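Local coordinates for designed helical repeat protein (Synthetic construct, PDB 5CWQ) that has no known biological function, being a computationally designed, entirely helical repeat protein made to explore the range of possible repeat architectures, at residues 12-15 with 16-19; 62-65 with 66-70; 89-92 with 93-97; 203-206 with 207-211. All blocks are in the same frame, centred on the assembly; numbering follows the deposited sequence.

Contact 1. Residues 12-15 with 16-19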
ATOM      1  N   GLU A  12      13.444   2.517 -16.117  1.00 56.65           N
ATOM      2  CA  GLU A  12      12.212   1.788 -16.397  1.00 61.50           C
ATOM      3  C   GLU A  12      11.108   2.228 -15.442  1.00 53.25           C
ATOM      4  O   GLU A  12       9.940   2.305 -15.823  1.00 51.45           O
ATOM      5  CB  GLU A  12      12.439   0.280 -16.281  1.00 73.67           C
ATOM      6  CG  GLU A  12      11.205  -0.557 -16.585  1.00 85.50           C
ATOM      7  CD  GLU A  12      11.454  -2.045 -16.428  1.00 96.18           C
ATOM      8  OE1 GLU A  12      12.603  -2.430 -16.124  1.00100.57           O
ATOM      9  OE2 GLU A  12      10.499  -2.831 -16.606  1.00 99.30           O
ATOM     10  N   ALA A  13      11.488   2.512 -14.200  1.00 48.74           N
ATOM     11  CA  ALA A  13      10.540   2.967 -13.192  1.00 45.13           C
ATOM     12  C   ALA A  13       9.977   4.333 -13.570  1.00 45.12           C
ATOM     13  O   ALA A  13       8.770   4.563 -13.483  1.00 42.71           O
ATOM     14  CB  ALA A  13      11.206   3.025 -11.823  1.00 43.32           C
ATOM     15  N   GLU A  14      10.858   5.234 -13.993  1.00 48.65           N
ATOM     16  CA  GLU A  14      10.442   6.563 -14.421  1.00 52.59           C
ATOM     17  C   GLU A  14       9.577   6.466 -15.675  1.00 52.46           C
ATOM     18  O   GLU A  14       8.617   7.218 -15.838  1.00 50.07           O
ATOM     19  CB  GLU A  14      11.662   7.453 -14.680  1.00 59.68           C
ATOM     20  CG  GLU A  14      11.321   8.898 -15.023  1.00 66.23           C
ATOM     21  CD  GLU A  14      10.566   9.607 -13.912  1.00 68.49           C
ATOM     22  OE1 GLU A  14      10.732   9.220 -12.735  1.00 67.85           O
ATOM     23  OE2 GLU A  14       9.803  10.549 -14.216  1.00 70.49           O
ATOM     24  N   ARG A  15       9.923   5.532 -16.557  1.00 55.84           N
ATOM     25  CA  ARG A  15       9.159   5.302 -17.779  1.00 61.04           C
ATOM     26  C   ARG A  15       7.753   4.798 -17.454  1.00 52.93           C
ATOM     27  O   ARG A  15       6.771   5.236 -18.055  1.00 50.29           O
ATOM     28  CB  ARG A  15       9.894   4.305 -18.680  1.00 74.23           C
ATOM     29  CG  ARG A  15       9.094   3.818 -19.879  1.00 87.44           C
ATOM     30  CD  ARG A  15       8.616   2.386 -19.671  1.00 96.85           C
ATOM     31  NE  ARG A  15       7.710   1.943 -20.728  1.00106.91           N
ATOM     32  CZ  ARG A  15       7.218   0.712 -20.826  1.00112.71           C
ATOM     33  NH1 ARG A  15       7.543  -0.215 -19.932  1.00112.84           N
ATOM     34  NH2 ARG A  15       6.400   0.402 -21.822  1.00116.26           N
ATOM     35  N   ARG A  16       7.663   3.875 -16.502  1.00 49.67           N
ATOM     36  CA  ARG A  16       6.377   3.351 -16.058  1.00 48.69           C
ATOM     37  C   ARG A  16       5.531   4.450 -15.423  1.00 43.79           C
ATOM     38  O   ARG A  16       4.321   4.520 -15.643  1.00 42.03           O
ATOM     39  CB  ARG A  16       6.583   2.204 -15.066  1.00 52.69           C
ATOM     40  CG  ARG A  16       6.762   0.841 -15.719  1.00 61.43           C
ATOM     41  CD  ARG A  16       7.402  -0.153 -14.763  1.00 68.41           C
ATOM     42  NE  ARG A  16       6.999  -1.530 -15.041  1.00 76.54           N
ATOM     43  CZ  ARG A  16       7.458  -2.262 -16.052  1.00 85.30           C
ATOM     44  NH1 ARG A  16       8.337  -1.752 -16.905  1.00 90.48           N
ATOM     45  NH2 ARG A  16       7.030  -3.505 -16.215  1.00 86.86           N
ATOM     46  N   LEU A  17       6.178   5.306 -14.637  1.00 42.41           N
ATOM     47  CA  LEU A  17       5.497   6.407 -13.962  1.00 42.40           C
ATOM     48  C   LEU A  17       4.906   7.395 -14.964  1.00 45.90           C
ATOM     49  O   LEU A  17       3.771   7.844 -14.808  1.00 43.53           O
ATOM     50  CB  LEU A  17       6.465   7.129 -13.021  1.00 42.66           C
ATOM     51  CG  LEU A  17       5.951   8.389 -12.318  1.00 43.38           C
ATOM     52  CD1 LEU A  17       4.720   8.088 -11.474  1.00 42.08           C
ATOM     53  CD2 LEU A  17       7.049   8.996 -11.461  1.00 43.12           C
ATOM     54  N   GLN A  18       5.683   7.730 -15.989  1.00 53.05           N
ATOM     55  CA  GLN A  18       5.246   8.690 -16.996  1.00 59.68           C
ATOM     56  C   GLN A  18       4.086   8.140 -17.819  1.00 53.42           C
ATOM     57  O   GLN A  18       3.140   8.863 -18.130  1.00 52.12           O
ATOM     58  CB  GLN A  18       6.411   9.068 -17.913  1.00 73.72           C
ATOM     59  CG  GLN A  18       7.470   9.935 -17.245  1.00 84.10           C
ATOM     60  CD  GLN A  18       6.934  11.280 -16.789  1.00 92.57           C
ATOM     61  OE1 GLN A  18       7.197  11.716 -15.667  1.00 94.25           O
ATOM     62  NE2 GLN A  18       6.185  11.949 -17.659  1.00 97.07           N
ATOM     63  N   GLU A  19       4.159   6.860 -18.172  1.00 50.71           N
ATOM     64  CA  GLU A  19       3.082   6.220 -18.917  1.00 52.31           C
ATOM     65  C   GLU A  19       1.813   6.147 -18.073  1.00 46.85           C
ATOM     66  O   GLU A  19       0.707   6.324 -18.584  1.00 45.16           O
ATOM     67  CB  GLU A  19       3.498   4.819 -19.370  1.00 61.57           C
ATOM     68  CG  GLU A  19       4.464   4.808 -20.548  1.00 75.67           C
ATOM     69  CD  GLU A  19       3.850   5.367 -21.820  1.00 89.36           C
ATOM     70  OE1 GLU A  19       2.609   5.507 -21.878  1.00 93.12           O
ATOM     71  OE2 GLU A  19       4.610   5.669 -22.765  1.00 95.90           O
TER
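Glu12 and Arg16, one turn apart on helix 5-30, run side by side and point the same way, a textbook i to i+4 salt bridge on a helix surface. Glu12 OE2 meets Arg16 NH1, a single oxygen to a single nitrogen, and the carboxylate and guanidinium planes stand 69° apart, unlike a flat two-pronged clasp; the modelled separation is very short, and its exact length is doubtful. Glu12 reaches the pair with a fully extended chain, its CG anti to the backbone N (chi1 -179°), while its other oxygen, OE1, pairs with Arg8, so Glu12 is held between Arg8 and Arg16, one turn to each side along the helix. Arg15 NH1 comes within 3.5 Å of Arg16 NH1, which sits at the edge of the Arg15 guanidinium; two like charges this close would probably repel, an effect the Glu12 carboxylate beside Arg16 may partly offset. This is the loose, solvent-facing side.

Packing is tighter on the other flank. Leu17 CB lies 3.5 Å from Ala13 O, and Leu17 N donates to the same oxygen at 2.9 Å. Leu17 CD2 lies 3.9 Å from Glu14 OE1, an oxygen whose main partner is Lys69 of helix 60-86. Ala13 and Leu17 lean on helix 33-57, touching Leu50 and Ala46 respectively, which seats the N-terminal helix against its successor.

Contact 2. Residues 62-65 with 66-70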
ATOM      1  N   GLU A  62      17.679  11.524  -4.565  1.00 49.07           N
ATOM      2  CA  GLU A  62      16.782  10.641  -5.298  1.00 48.15           C
ATOM      3  C   GLU A  62      15.656  10.168  -4.388  1.00 43.00           C
ATOM      4  O   GLU A  62      14.523   9.982  -4.829  1.00 41.98           O
ATOM      5  CB  GLU A  62      17.538   9.438  -5.860  1.00 52.77           C
ATOM      6  CG  GLU A  62      18.549   9.785  -6.936  1.00 59.72           C
ATOM      7  CD  GLU A  62      19.286   8.563  -7.449  1.00 64.29           C
ATOM      8  OE1 GLU A  62      18.942   7.440  -7.026  1.00 64.10           O
ATOM      9  OE2 GLU A  62      20.208   8.724  -8.276  1.00 67.80           O
ATOM     10  N   ALA A  63      15.983   9.977  -3.116  1.00 40.88           N
ATOM     11  CA  ALA A  63      15.017   9.498  -2.138  1.00 39.96           C
ATOM     12  C   ALA A  63      13.945  10.551  -1.871  1.00 42.04           C
ATOM     13  O   ALA A  63      12.755  10.236  -1.815  1.00 39.73           O
ATOM     14  CB  ALA A  63      15.724   9.115  -0.847  1.00 39.54           C
ATOM     15  N   GLU A  64      14.369  11.799  -1.712  1.00 47.52           N
ATOM     16  CA  GLU A  64      13.437  12.893  -1.465  1.00 52.71           C
ATOM     17  C   GLU A  64      12.560  13.131  -2.690  1.00 48.82           C
ATOM     18  O   GLU A  64      11.374  13.429  -2.563  1.00 48.07           O
ATOM     19  CB  GLU A  64      14.190  14.171  -1.092  1.00 62.78           C
ATOM     20  CG  GLU A  64      13.294  15.300  -0.596  1.00 71.33           C
ATOM     21  CD  GLU A  64      12.584  14.966   0.706  1.00 77.21           C
ATOM     22  OE1 GLU A  64      12.968  13.973   1.365  1.00 78.78           O
ATOM     23  OE2 GLU A  64      11.639  15.696   1.073  1.00 79.72           O
ATOM     24  N   ARG A  65      13.154  13.000  -3.872  1.00 46.90           N
ATOM     25  CA  ARG A  65      12.405  13.089  -5.120  1.00 46.72           C
ATOM     26  C   ARG A  65      11.299  12.041  -5.160  1.00 41.66           C
ATOM     27  O   ARG A  65      10.172  12.332  -5.560  1.00 40.87           O
ATOM     28  CB  ARG A  65      13.334  12.909  -6.321  1.00 53.60           C
ATOM     29  CG  ARG A  65      13.769  14.207  -6.979  1.00 64.70           C
ATOM     30  CD  ARG A  65      14.717  13.933  -8.136  1.00 77.05           C
ATOM     31  NE  ARG A  65      16.079  13.669  -7.675  1.00 89.84           N
ATOM     32  CZ  ARG A  65      16.991  12.985  -8.363  1.00100.92           C
ATOM     33  NH1 ARG A  65      16.697  12.474  -9.551  1.00104.89           N
ATOM     34  NH2 ARG A  65      18.202  12.806  -7.854  1.00104.91           N
ATOM     35  N   ALA A  66      11.630  10.822  -4.744  1.00 38.65           N
ATOM     36  CA  ALA A  66      10.663   9.731  -4.715  1.00 36.18           C
ATOM     37  C   ALA A  66       9.529  10.046  -3.745  1.00 35.13           C
ATOM     38  O   ALA A  66       8.363   9.763  -4.024  1.00 33.52           O
ATOM     39  CB  ALA A  66      11.347   8.421  -4.329  1.00 35.13           C
ATOM     40  N   SER A  67       9.877  10.636  -2.606  1.00 36.49           N
ATOM     41  CA  SER A  67       8.893  10.994  -1.592  1.00 37.85           C
ATOM     42  C   SER A  67       7.953  12.079  -2.109  1.00 37.84           C
ATOM     43  O   SER A  67       6.741  12.028  -1.883  1.00 36.12           O
ATOM     44  CB  SER A  67       9.590  11.464  -0.316  1.00 41.27           C
ATOM     45  OG  SER A  67       8.667  11.610   0.747  1.00 43.32           O
ATOM     46  N   GLU A  68       8.524  13.065  -2.798  1.00 40.06           N
ATOM     47  CA  GLU A  68       7.742  14.130  -3.412  1.00 42.25           C
ATOM     48  C   GLU A  68       6.753  13.544  -4.410  1.00 38.59           C
ATOM     49  O   GLU A  68       5.599  13.968  -4.480  1.00 38.27           O
ATOM     50  CB  GLU A  68       8.661  15.141  -4.105  1.00 49.20           C
ATOM     51  CG  GLU A  68       9.495  15.983  -3.145  1.00 56.30           C
ATOM     52  CD  GLU A  68      10.629  16.722  -3.835  1.00 63.64           C
ATOM     53  OE1 GLU A  68      10.664  16.740  -5.084  1.00 66.52           O
ATOM     54  OE2 GLU A  68      11.489  17.284  -3.124  1.00 66.25           O
ATOM     55  N   LYS A  69       7.212  12.560  -5.175  1.00 36.51           N
ATOM     56  CA  LYS A  69       6.363  11.912  -6.164  1.00 36.17           C
ATOM     57  C   LYS A  69       5.304  11.042  -5.490  1.00 35.32           C
ATOM     58  O   LYS A  69       4.173  10.953  -5.968  1.00 35.33           O
ATOM     59  CB  LYS A  69       7.210  11.079  -7.127  1.00 37.47           C
ATOM     60  CG  LYS A  69       8.050  11.928  -8.071  1.00 42.33           C
ATOM     61  CD  LYS A  69       8.884  11.079  -9.010  1.00 46.79           C
ATOM     62  CE  LYS A  69       9.706  11.952  -9.949  1.00 52.50           C
ATOM     63  NZ  LYS A  69      10.479  11.153 -10.939  1.00 55.02           N
ATOM     64  N   ALA A  70       5.672  10.411  -4.379  1.00 35.00           N
ATOM     65  CA  ALA A  70       4.734   9.595  -3.612  1.00 34.39           C
ATOM     66  C   ALA A  70       3.636  10.462  -3.011  1.00 35.09           C
ATOM     67  O   ALA A  70       2.466  10.074  -2.987  1.00 35.71           O
ATOM     68  CB  ALA A  70       5.464   8.829  -2.510  1.00 33.86           C
TER
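Glu64 and Glu68 meet in a local, one-turn contact near the start of helix 60-86, where a charged outer surface backs onto a row of small residues facing the neighbouring helices. The two glutamates cross at about a right angle, with carboxylate planes 82° apart. Their nearest oxygens, Glu64 OE2 and Glu68 OE2, stay 4.5 Å from each other, and the closer approach is that of Glu68 OE2 to the aliphatic CG of Glu64, at 3.7 Å. Glu68 keeps its chain extended and its CG beside its own backbone N (chi1 -70°), which lays CG 3.2 Å from Glu64 O, the carbonyl that also accepts from Glu68 N at 2.9 Å. Lys69 does much the same one residue on: its CG rests 3.3 Å from Arg65 O before the straight chain carries NZ away to Glu14 of helix 5-30.

The inner side is made of small groups. Ala66 CB sits 3.4 Å from Ala63 O, and Ser67 CB lies 3.5 Å from Glu64 O. Ala63 touches Ala54 of helix 33-57, while Ser67 meets Leu107 and Val110 of helix 90-114; the side chains facing the neighbouring helices are short here, consistent with close helix packing.

Chemically, the turn is held by its backbone bonds. Glu62 is paired with Arg57, and Glu64 has a distant, weak partner in Arg114, whereas the Glu64 and Glu68 carboxylates would be expected to repel each other mildly at their separation.

Contact 3. Residues 89-92 with 93-97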
ATOM      1  N   ASP A  89     -19.289   4.592  -5.275  1.00 38.28           N
ATOM      2  CA  ASP A  89     -18.576   3.569  -6.031  1.00 36.61           C
ATOM      3  C   ASP A  89     -17.500   2.919  -5.159  1.00 34.86           C
ATOM      4  O   ASP A  89     -16.352   3.366  -5.122  1.00 33.73           O
ATOM      5  CB  ASP A  89     -17.963   4.184  -7.293  1.00 36.77           C
ATOM      6  CG  ASP A  89     -17.582   3.142  -8.331  1.00 36.62           C
ATOM      7  OD1 ASP A  89     -17.230   2.006  -7.945  1.00 35.29           O
ATOM      8  OD2 ASP A  89     -17.636   3.464  -9.537  1.00 37.71           O
ATOM      9  N   ASP A  90     -17.887   1.853  -4.465  1.00 34.65           N
ATOM     10  CA  ASP A  90     -17.018   1.199  -3.491  1.00 35.02           C
ATOM     11  C   ASP A  90     -15.792   0.546  -4.129  1.00 32.67           C
ATOM     12  O   ASP A  90     -14.734   0.472  -3.505  1.00 30.79           O
ATOM     13  CB  ASP A  90     -17.815   0.154  -2.706  1.00 39.84           C
ATOM     14  CG  ASP A  90     -18.924   0.774  -1.875  1.00 45.41           C
ATOM     15  OD1 ASP A  90     -18.665   1.799  -1.211  1.00 46.30           O
ATOM     16  OD2 ASP A  90     -20.054   0.243  -1.891  1.00 48.85           O
ATOM     17  N   GLU A  91     -15.934   0.072  -5.365  1.00 33.76           N
ATOM     18  CA  GLU A  91     -14.825  -0.578  -6.057  1.00 35.14           C
ATOM     19  C   GLU A  91     -13.716   0.424  -6.359  1.00 32.61           C
ATOM     20  O   GLU A  91     -12.543   0.162  -6.095  1.00 31.93           O
ATOM     21  CB  GLU A  91     -15.296  -1.232  -7.357  1.00 39.88           C
ATOM     22  CG  GLU A  91     -14.197  -2.015  -8.071  1.00 44.46           C
ATOM     23  CD  GLU A  91     -14.641  -2.586  -9.403  1.00 50.69           C
ATOM     24  OE1 GLU A  91     -15.635  -2.085  -9.970  1.00 54.51           O
ATOM     25  OE2 GLU A  91     -13.990  -3.538  -9.884  1.00 51.78           O
ATOM     26  N   VAL A  92     -14.094   1.566  -6.921  1.00 30.79           N
ATOM     27  CA  VAL A  92     -13.140   2.626  -7.212  1.00 28.77           C
ATOM     28  C   VAL A  92     -12.525   3.147  -5.915  1.00 28.37           C
ATOM     29  O   VAL A  92     -11.331   3.444  -5.863  1.00 29.28           O
ATOM     30  CB  VAL A  92     -13.806   3.787  -7.984  1.00 28.56           C
ATOM     31  CG1 VAL A  92     -12.830   4.940  -8.199  1.00 28.11           C
ATOM     32  CG2 VAL A  92     -14.342   3.295  -9.320  1.00 28.96           C
ATOM     33  N   LEU A  93     -13.342   3.255  -4.872  1.00 28.53           N
ATOM     34  CA  LEU A  93     -12.853   3.692  -3.569  1.00 29.80           C
ATOM     35  C   LEU A  93     -11.745   2.764  -3.085  1.00 30.67           C
ATOM     36  O   LEU A  93     -10.680   3.222  -2.674  1.00 31.68           O
ATOM     37  CB  LEU A  93     -13.991   3.733  -2.544  1.00 30.28           C
ATOM     38  CG  LEU A  93     -13.593   4.044  -1.095  1.00 30.12           C
ATOM     39  CD1 LEU A  93     -12.867   5.383  -0.987  1.00 29.62           C
ATOM     40  CD2 LEU A  93     -14.822   4.021  -0.193  1.00 31.24           C
ATOM     41  N   ALA A  94     -11.999   1.461  -3.148  1.00 30.47           N
ATOM     42  CA  ALA A  94     -11.036   0.468  -2.690  1.00 29.59           C
ATOM     43  C   ALA A  94      -9.743   0.564  -3.491  1.00 27.96           C
ATOM     44  O   ALA A  94      -8.650   0.485  -2.931  1.00 28.10           O
ATOM     45  CB  ALA A  94     -11.627  -0.934  -2.792  1.00 30.08           C
ATOM     46  N   LEU A  95      -9.873   0.742  -4.802  1.00 26.71           N
ATOM     47  CA  LEU A  95      -8.711   0.888  -5.673  1.00 26.86           C
ATOM     48  C   LEU A  95      -7.910   2.138  -5.314  1.00 26.61           C
ATOM     49  O   LEU A  95      -6.679   2.114  -5.306  1.00 26.67           O
ATOM     50  CB  LEU A  95      -9.149   0.944  -7.139  1.00 29.25           C
ATOM     51  CG  LEU A  95      -9.736  -0.356  -7.696  1.00 31.08           C
ATOM     52  CD1 LEU A  95     -10.506  -0.091  -8.983  1.00 32.00           C
ATOM     53  CD2 LEU A  95      -8.638  -1.380  -7.930  1.00 31.90           C
ATOM     54  N   ALA A  96      -8.612   3.227  -5.015  1.00 26.80           N
ATOM     55  CA  ALA A  96      -7.958   4.470  -4.622  1.00 27.14           C
ATOM     56  C   ALA A  96      -7.191   4.283  -3.319  1.00 27.68           C
ATOM     57  O   ALA A  96      -6.091   4.811  -3.155  1.00 28.39           O
ATOM     58  CB  ALA A  96      -8.980   5.590  -4.482  1.00 27.47           C
ATOM     59  N   LEU A  97      -7.774   3.526  -2.396  1.00 28.01           N
ATOM     60  CA  LEU A  97      -7.142   3.276  -1.106  1.00 27.84           C
ATOM     61  C   LEU A  97      -5.881   2.432  -1.263  1.00 26.59           C
ATOM     62  O   LEU A  97      -4.919   2.600  -0.511  1.00 26.47           O
ATOM     63  CB  LEU A  97      -8.123   2.590  -0.154  1.00 28.86           C
ATOM     64  CG  LEU A  97      -9.300   3.447   0.321  1.00 31.82           C
ATOM     65  CD1 LEU A  97     -10.281   2.612   1.128  1.00 31.12           C
ATOM     66  CD2 LEU A  97      -8.828   4.642   1.139  1.00 34.68           C
TER
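Leu95 lies across the carbonyl of Glu91, one turn back along the first turns of helix 90-114. Its CG is 3.3 Å from Glu91 O and its CD1 3.5 Å from the same atom, while Leu95 N donates to that oxygen at 3.0 Å; the oxygen that accepts the amide is thus also overlain by the side chain of Leu95. The leucine arrives there because its CG stands beside its own backbone N, opposite the carbonyl carbon (chi1 -68°). Leu93 takes the other choice, with CG anti to N (chi1 174°), which sets CG beside its own carbonyl carbon and leaves CB as the atom touching the preceding turn, 3.5 Å from Asp90 O.

Two residues apart on the helix, the two leucines face different neighbours. Leu93 meets Val137 of helix 117-144 and Ser81 of helix 60-86, whereas Leu95 packs on Ala37 and Ile41 of helix 33-57 and on Leu152 of helix 147-171. Between them Ala94 puts only a methyl over the turn, its CB 3.5 Å from Asp90 O. The extended Glu91 chain leaves the helix near Leu95, with Glu91 CG and Leu95 CD1 4.3 Å apart, and its carboxylate pairs with Lys34, with the like-charged Glu148 also near.

At the front of the helix Asp89 OD1 accepts from Val92 N, a weak bond of 3.3 Å but nearly straight (173°), and Asp89 O takes the amide of Leu93. This is a classical aspartate N-cap, here opening a helix whose aliphatic residues form the interhelical core of an all-helical repeat fold.

Contact 4. Residues 203-206 with 207-211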
ATOM      1  N   ASP A 203     -14.173 -18.436  -8.093  1.00 31.54           N
ATOM      2  CA  ASP A 203     -13.994 -17.014  -8.374  1.00 32.91           C
ATOM      3  C   ASP A 203     -12.505 -16.687  -8.407  1.00 30.74           C
ATOM      4  O   ASP A 203     -11.944 -16.169  -7.441  1.00 29.88           O
ATOM      5  CB  ASP A 203     -14.717 -16.166  -7.323  1.00 36.21           C
ATOM      6  CG  ASP A 203     -14.855 -14.711  -7.732  1.00 40.91           C
ATOM      7  OD1 ASP A 203     -14.090 -14.247  -8.607  1.00 40.15           O
ATOM      8  OD2 ASP A 203     -15.736 -14.027  -7.170  1.00 45.27           O
ATOM      9  N   SER A 204     -11.873 -16.999  -9.532  1.00 30.85           N
ATOM     10  CA  SER A 204     -10.425 -16.900  -9.662  1.00 31.19           C
ATOM     11  C   SER A 204      -9.888 -15.486  -9.457  1.00 30.42           C
ATOM     12  O   SER A 204      -8.782 -15.309  -8.950  1.00 30.08           O
ATOM     13  CB  SER A 204      -9.994 -17.413 -11.034  1.00 32.72           C
ATOM     14  OG  SER A 204     -10.304 -18.786 -11.170  1.00 33.95           O
ATOM     15  N   GLU A 205     -10.658 -14.481  -9.854  1.00 31.07           N
ATOM     16  CA  GLU A 205     -10.206 -13.102  -9.709  1.00 33.31           C
ATOM     17  C   GLU A 205     -10.081 -12.725  -8.235  1.00 30.08           C
ATOM     18  O   GLU A 205      -9.060 -12.183  -7.813  1.00 30.07           O
ATOM     19  CB  GLU A 205     -11.157 -12.141 -10.422  1.00 39.45           C
ATOM     20  CG  GLU A 205     -10.759 -10.674 -10.308  1.00 46.14           C
ATOM     21  CD  GLU A 205      -9.361 -10.391 -10.841  1.00 53.59           C
ATOM     22  OE1 GLU A 205      -8.857 -11.186 -11.664  1.00 56.95           O
ATOM     23  OE2 GLU A 205      -8.765  -9.369 -10.435  1.00 55.53           O
ATOM     24  N   VAL A 206     -11.119 -13.023  -7.458  1.00 27.69           N
ATOM     25  CA  VAL A 206     -11.119 -12.722  -6.029  1.00 25.15           C
ATOM     26  C   VAL A 206     -10.002 -13.491  -5.332  1.00 24.28           C
ATOM     27  O   VAL A 206      -9.350 -12.972  -4.426  1.00 24.24           O
ATOM     28  CB  VAL A 206     -12.482 -13.064  -5.383  1.00 24.83           C
ATOM     29  CG1 VAL A 206     -12.435 -12.896  -3.865  1.00 23.80           C
ATOM     30  CG2 VAL A 206     -13.572 -12.190  -5.974  1.00 25.70           C
ATOM     31  N   LYS A 207      -9.792 -14.731  -5.763  1.00 24.64           N
ATOM     32  CA  LYS A 207      -8.726 -15.568  -5.230  1.00 24.49           C
ATOM     33  C   LYS A 207      -7.375 -14.879  -5.381  1.00 25.73           C
ATOM     34  O   LYS A 207      -6.593 -14.812  -4.434  1.00 25.99           O
ATOM     35  CB  LYS A 207      -8.708 -16.924  -5.939  1.00 23.44           C
ATOM     36  CG  LYS A 207      -7.598 -17.863  -5.486  1.00 22.95           C
ATOM     37  CD  LYS A 207      -7.542 -19.130  -6.337  1.00 24.21           C
ATOM     38  CE  LYS A 207      -7.069 -18.842  -7.753  1.00 25.51           C
ATOM     39  NZ  LYS A 207      -6.961 -20.083  -8.564  1.00 26.04           N
ATOM     40  N   ARG A 208      -7.112 -14.369  -6.580  1.00 26.00           N
ATOM     41  CA  ARG A 208      -5.849 -13.701  -6.868  1.00 25.45           C
ATOM     42  C   ARG A 208      -5.666 -12.465  -5.996  1.00 25.20           C
ATOM     43  O   ARG A 208      -4.577 -12.216  -5.482  1.00 24.78           O
ATOM     44  CB  ARG A 208      -5.779 -13.317  -8.344  1.00 26.16           C
ATOM     45  CG  ARG A 208      -5.731 -14.504  -9.285  1.00 28.20           C
ATOM     46  CD  ARG A 208      -6.194 -14.117 -10.679  1.00 30.45           C
ATOM     47  NE  ARG A 208      -6.388 -15.290 -11.528  1.00 32.07           N
ATOM     48  CZ  ARG A 208      -7.254 -15.356 -12.535  1.00 33.79           C
ATOM     49  NH1 ARG A 208      -8.021 -14.317 -12.835  1.00 34.09           N
ATOM     50  NH2 ARG A 208      -7.357 -16.470 -13.246  1.00 35.25           N
ATOM     51  N   LEU A 209      -6.737 -11.693  -5.832  1.00 25.97           N
ATOM     52  CA  LEU A 209      -6.692 -10.476  -5.027  1.00 26.52           C
ATOM     53  C   LEU A 209      -6.484 -10.795  -3.548  1.00 25.85           C
ATOM     54  O   LEU A 209      -5.733 -10.106  -2.856  1.00 26.92           O
ATOM     55  CB  LEU A 209      -7.975  -9.663  -5.216  1.00 27.17           C
ATOM     56  CG  LEU A 209      -8.216  -9.110  -6.626  1.00 28.30           C
ATOM     57  CD1 LEU A 209      -9.595  -8.484  -6.730  1.00 27.86           C
ATOM     58  CD2 LEU A 209      -7.143  -8.100  -7.014  1.00 29.03           C
ATOM     59  N   ALA A 210      -7.151 -11.840  -3.069  1.00 24.55           N
ATOM     60  CA  ALA A 210      -7.008 -12.266  -1.684  1.00 24.37           C
ATOM     61  C   ALA A 210      -5.584 -12.748  -1.408  1.00 26.02           C
ATOM     62  O   ALA A 210      -5.062 -12.581  -0.303  1.00 26.23           O
ATOM     63  CB  ALA A 210      -8.013 -13.363  -1.364  1.00 24.34           C
ATOM     64  N   GLU A 211      -4.956 -13.340  -2.419  1.00 26.81           N
ATOM     65  CA  GLU A 211      -3.595 -13.848  -2.279  1.00 26.65           C
ATOM     66  C   GLU A 211      -2.586 -12.713  -2.159  1.00 26.98           C
ATOM     67  O   GLU A 211      -1.598 -12.835  -1.436  1.00 27.19           O
ATOM     68  CB  GLU A 211      -3.248 -14.763  -3.456  1.00 27.46           C
ATOM     69  CG  GLU A 211      -3.876 -16.145  -3.315  1.00 27.84           C
ATOM     70  CD  GLU A 211      -3.785 -16.989  -4.566  1.00 29.29           C
ATOM     71  OE1 GLU A 211      -3.489 -16.443  -5.649  1.00 30.56           O
ATOM     72  OE2 GLU A 211      -4.020 -18.211  -4.457  1.00 28.91           O
TER
HETATM   73  O   HOH W   1      -9.711 -20.254  -8.820  1.00 28.01           O
HETATM   74  O   HOH W   2      -6.986 -11.426 -13.170  1.00 52.04           O
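The backbone leaves the turn at Asp203 in a non-helical conformation and enters helix 204-230 at Ser204, with Lys207 N donating to Asp203 O at 3.1 Å as the first of a run of i to i+4 bonds. Asp203 is the N-cap: its OD1 accepts weakly from Val206 N.

On the side-chain level, Arg208 folds back over the first turn. With CG beside its own N (chi1 -66°) and the chain extended to NE, it passes along Ser204 O, its CG 3.2 Å away, and brings one guanidinium face over Ser204 CB, which lies off toward the rim. Glu205 reaches the same group from its edge, in plane. The bond from Arg208 NH1 to Glu205 OE1 is a long, weak salt bridge of 3.4 Å, and the carboxylate is tilted 68° from the guanidinium. The other carboxylate oxygen, Glu205 OE2, sits 3.9 Å from Leu209 CG, an aliphatic neighbour that packs on Leu152 and Ile155 of helix 147-171. Val206, by contrast, faces inward and touches Ala198 of helix 174-201.

Two waters lie at the polar surface. One, weakly bound by Arg208 NH1, is modelled unusually close to Glu205 OE1, so its bond there is uncertain. The second accepts from Lys207 NZ, which also lies near a phosphate ion probably taken up from the crystallisation solution, and this water is 2.8 Å from Ser204 OG.

The four contacts come in series along a single chain, each a local turn of helix: contact 1 on helix 5-30, contact 2 on helix 60-86, contact 3 on helix 90-114 and contact 4 on helix 204-230. Contacts 1 and 2 touch, with centres 14 Å apart, where Glu14 OE1 pairs with Lys69 NZ at 2.7 Å and Leu17 packs against the lysine chain. Contact 3 follows on the next helix, its centre 25 Å from that of contact 2. Contacts 3 and 4, both capped helix starts, are 17 Å apart, while contacts 2 and 4 lie on opposite sides of the chain's centre. They sample charged turns within helices and capped helix starts in one repeat chain.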